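Local coordinates for abhydrolase domain-containing protein (Exiguobacterium antarcticum, PDB 5H3H) that probably hydrolyses carboxylic esters as an alpha/beta-hydrolase-fold esterase, and may also act as a perhydrolase, at residues 213-218 with 241-246. Sequence-based numbering, arbitrary orientation.
Sequences LIMHGK and EVFEES
The last two parallel strands of the alpha/beta-hydrolase sheet, 211-217 and 239-243, pair here, Met215 with Glu241, His216 with Val242 and Gly217 with Phe243. They are the ends of a beta-alpha-beta unit whose helix is 225-234. Strand 239-243 is the sheet edge within the chain. Four backbone hydrogen bonds form the ladder. Glu241 N reaches Ile214 O at 2.8 Å, almost in line with the carbonyl. His216 N to Glu241 O is longer, 3.3 Å. Phe243 N binds His216 O at 2.9 Å, and Lys218 N binds Phe243 O at 2.9 Å, carrying the ladder one residue past strand 211-217.

On the face covered by helix 255-267, Met215 lies beside the Phe243 ring. Its CG is 3.6 Å from Phe243 CE1. The sulfur makes an oblique Met-aromatic contact, with SD 4.9 Å from the ring centroid. Phe243 CG lies anti to its own carbonyl carbon (chi1 -77°), which swings the ring back toward Met215. Lys257 adds a cation-pi contact to that ring.

Val242 points to the other face, beside His216. Its CG1 meets Lys218 CD at 3.9 Å, where the two side chains cross. His216 NE2 is hydrogen-bonded to Cys223 O, and its side chain touches residues of the presumed catalytic triad. Regular backbone bonding thus fixes the strand register, while apolar and sulfur-aromatic packing joins the strands on the face beneath helix 255-267.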
ATOM      1  N   LEU B 213      -5.235  -3.355  18.053  1.00 28.16           N
ATOM      2  CA  LEU B 213      -5.454  -4.121  19.276  1.00 26.30           C
ATOM      3  C   LEU B 213      -5.127  -5.592  19.045  1.00 26.12           C
ATOM      4  O   LEU B 213      -5.696  -6.199  18.123  1.00 23.68           O
ATOM      5  CB  LEU B 213      -6.902  -4.039  19.681  1.00 31.13           C
ATOM      6  CG  LEU B 213      -7.284  -4.906  20.882  1.00 31.52           C
ATOM      7  CD1 LEU B 213      -6.497  -4.398  22.091  1.00 34.52           C
ATOM      8  CD2 LEU B 213      -8.782  -4.887  21.131  1.00 28.79           C
ATOM      9  N   ILE B 214      -4.275  -6.163  19.930  1.00 23.34           N
ATOM     10  CA  ILE B 214      -3.909  -7.563  19.915  1.00 26.04           C
ATOM     11  C   ILE B 214      -4.670  -8.212  21.073  1.00 26.56           C
ATOM     12  O   ILE B 214      -4.533  -7.779  22.210  1.00 25.03           O
ATOM     13  CB  ILE B 214      -2.372  -7.794  20.139  1.00 30.61           C
ATOM     14  CG1 ILE B 214      -1.490  -6.892  19.252  1.00 34.47           C
ATOM     15  CG2 ILE B 214      -1.997  -9.278  19.984  1.00 29.62           C
ATOM     16  CD1 ILE B 214      -1.819  -6.992  17.798  1.00 37.03           C
ATOM     17  N   MET B 215      -5.428  -9.255  20.758  1.00 23.94           N
ATOM     18  CA  MET B 215      -6.186 -10.038  21.720  1.00 24.21           C
ATOM     19  C   MET B 215      -5.558 -11.435  21.620  1.00 22.52           C
ATOM     20  O   MET B 215      -5.459 -11.982  20.488  1.00 20.24           O
ATOM     21  CB  MET B 215      -7.693 -10.062  21.316  1.00 25.96           C
ATOM     22  CG  MET B 215      -8.503  -8.889  21.835  1.00 33.53           C
ATOM     23  SD  MET B 215     -10.330  -8.966  21.706  1.00 38.73           S
ATOM     24  CE  MET B 215     -10.304  -8.451  20.070  1.00 27.44           C
ATOM     25  N   HIS B 216      -5.109 -12.036  22.750  1.00 19.73           N
ATOM     26  CA  HIS B 216      -4.512 -13.366  22.634  1.00 20.52           C
ATOM     27  C   HIS B 216      -4.621 -14.142  23.965  1.00 22.03           C
ATOM     28  O   HIS B 216      -4.473 -13.548  25.046  1.00 25.62           O
ATOM     29  CB  HIS B 216      -3.061 -13.221  22.243  1.00 19.77           C
ATOM     30  CG  HIS B 216      -2.543 -14.309  21.385  1.00 19.79           C
ATOM     31  ND1 HIS B 216      -2.170 -14.082  20.089  1.00 20.56           N
ATOM     32  CD2 HIS B 216      -2.244 -15.601  21.649  1.00 18.49           C
ATOM     33  CE1 HIS B 216      -1.681 -15.202  19.573  1.00 22.39           C
ATOM     34  NE2 HIS B 216      -1.728 -16.141  20.505  1.00 22.12           N
ATOM     35  N   GLY B 217      -4.930 -15.437  23.839  1.00 22.85           N
ATOM     36  CA  GLY B 217      -5.018 -16.381  24.966  1.00 24.33           C
ATOM     37  C   GLY B 217      -3.654 -16.747  25.536  1.00 27.11           C
ATOM     38  O   GLY B 217      -2.727 -17.141  24.798  1.00 26.99           O
ATOM     39  N   LYS B 218      -3.537 -16.645  26.862  1.00 27.11           N
ATOM     40  CA  LYS B 218      -2.307 -17.029  27.518  1.00 30.12           C
ATOM     41  C   LYS B 218      -2.027 -18.510  27.268  1.00 30.09           C
ATOM     42  O   LYS B 218      -0.863 -18.877  27.083  1.00 32.86           O
ATOM     43  CB  LYS B 218      -2.366 -16.710  29.025  1.00 33.04           C
ATOM     44  CG  LYS B 218      -0.999 -16.585  29.674  1.00 39.52           C
ATOM     45  CD  LYS B 218      -0.194 -15.424  29.068  1.00 45.11           C
ATOM     46  CE  LYS B 218       1.012 -15.019  29.920  1.00 49.13           C
ATOM     47  NZ  LYS B 218       1.848 -16.196  30.322  1.00 47.45           N
ATOM     48  N   GLU B 241      -4.349  -6.994  24.864  1.00 33.20           N
ATOM     49  CA  GLU B 241      -5.213  -7.536  25.916  1.00 29.97           C
ATOM     50  C   GLU B 241      -5.055  -9.058  26.031  1.00 28.14           C
ATOM     51  O   GLU B 241      -5.419  -9.792  25.129  1.00 24.29           O
ATOM     52  CB  GLU B 241      -6.689  -7.189  25.694  1.00 35.15           C
ATOM     53  CG  GLU B 241      -7.164  -5.923  26.443  1.00 42.78           C
ATOM     54  CD  GLU B 241      -7.379  -6.042  27.972  1.00 39.05           C
ATOM     55  OE1 GLU B 241      -7.881  -7.071  28.492  1.00 40.82           O
ATOM     56  OE2 GLU B 241      -7.079  -5.057  28.671  1.00 45.15           O
ATOM     57  N   VAL B 242      -4.584  -9.510  27.187  1.00 25.39           N
ATOM     58  CA  VAL B 242      -4.248 -10.893  27.443  1.00 23.61           C
ATOM     59  C   VAL B 242      -5.522 -11.545  27.969  1.00 25.13           C
ATOM     60  O   VAL B 242      -6.135 -11.079  28.920  1.00 29.51           O
ATOM     61  CB  VAL B 242      -3.120 -10.990  28.502  1.00 26.51           C
ATOM     62  CG1 VAL B 242      -2.699 -12.438  28.771  1.00 26.67           C
ATOM     63  CG2 VAL B 242      -1.893 -10.168  28.069  1.00 24.61           C
ATOM     64  N   PHE B 243      -5.849 -12.690  27.405  1.00 27.22           N
ATOM     65  CA  PHE B 243      -6.964 -13.468  27.835  1.00 26.65           C
ATOM     66  C   PHE B 243      -6.392 -14.569  28.715  1.00 25.78           C
ATOM     67  O   PHE B 243      -5.823 -15.530  28.226  1.00 24.76           O
ATOM     68  CB  PHE B 243      -7.792 -13.926  26.621  1.00 27.02           C
ATOM     69  CG  PHE B 243      -8.643 -12.801  26.073  1.00 27.07           C
ATOM     70  CD1 PHE B 243      -8.055 -11.738  25.406  1.00 26.65           C
ATOM     71  CD2 PHE B 243      -9.979 -12.747  26.324  1.00 28.14           C
ATOM     72  CE1 PHE B 243      -8.806 -10.657  24.952  1.00 25.32           C
ATOM     73  CE2 PHE B 243     -10.739 -11.669  25.892  1.00 28.52           C
ATOM     74  CZ  PHE B 243     -10.147 -10.636  25.175  1.00 26.42           C
ATOM     75  N   GLU B 244      -6.560 -14.408  30.025  1.00 26.54           N
ATOM     76  CA  GLU B 244      -5.835 -15.242  31.009  1.00 33.14           C
ATOM     77  C   GLU B 244      -6.373 -16.633  31.052  1.00 32.60           C
ATOM     78  O   GLU B 244      -5.654 -17.578  31.401  1.00 33.09           O
ATOM     79  CB  GLU B 244      -5.931 -14.667  32.449  1.00 37.04           C
ATOM     80  CG  GLU B 244      -5.533 -13.188  32.588  1.00 42.91           C
ATOM     81  CD  GLU B 244      -4.023 -12.941  32.657  1.00 47.29           C
ATOM     82  OE1 GLU B 244      -3.174 -13.816  32.277  1.00 45.92           O
ATOM     83  OE2 GLU B 244      -3.688 -11.829  33.113  1.00 52.26           O
ATOM     84  N   GLU B 245      -7.653 -16.769  30.720  1.00 30.74           N
ATOM     85  CA  GLU B 245      -8.356 -17.990  30.914  1.00 32.37           C
ATOM     86  C   GLU B 245      -8.619 -18.700  29.564  1.00 32.94           C
ATOM     87  O   GLU B 245      -9.340 -19.692  29.527  1.00 28.06           O
ATOM     88  CB  GLU B 245      -9.675 -17.691  31.678  1.00 37.81           C
ATOM     89  CG  GLU B 245      -9.507 -17.008  33.047  1.00 36.58           C
ATOM     90  CD  GLU B 245     -10.782 -16.370  33.606  1.00 46.36           C
ATOM     91  OE1 GLU B 245     -11.898 -16.858  33.310  1.00 48.45           O
ATOM     92  OE2 GLU B 245     -10.689 -15.387  34.404  1.00 47.24           O
ATOM     93  N   SER B 246      -7.963 -18.272  28.479  1.00 28.60           N
ATOM     94  CA  SER B 246      -8.306 -18.745  27.149  1.00 27.93           C
ATOM     95  C   SER B 246      -7.164 -19.402  26.450  1.00 25.18           C
ATOM     96  O   SER B 246      -6.021 -18.990  26.582  1.00 23.41           O
ATOM     97  CB  SER B 246      -8.764 -17.576  26.252  1.00 26.08           C
ATOM     98  OG  SER B 246      -9.897 -16.969  26.816  1.00 30.70           O
TER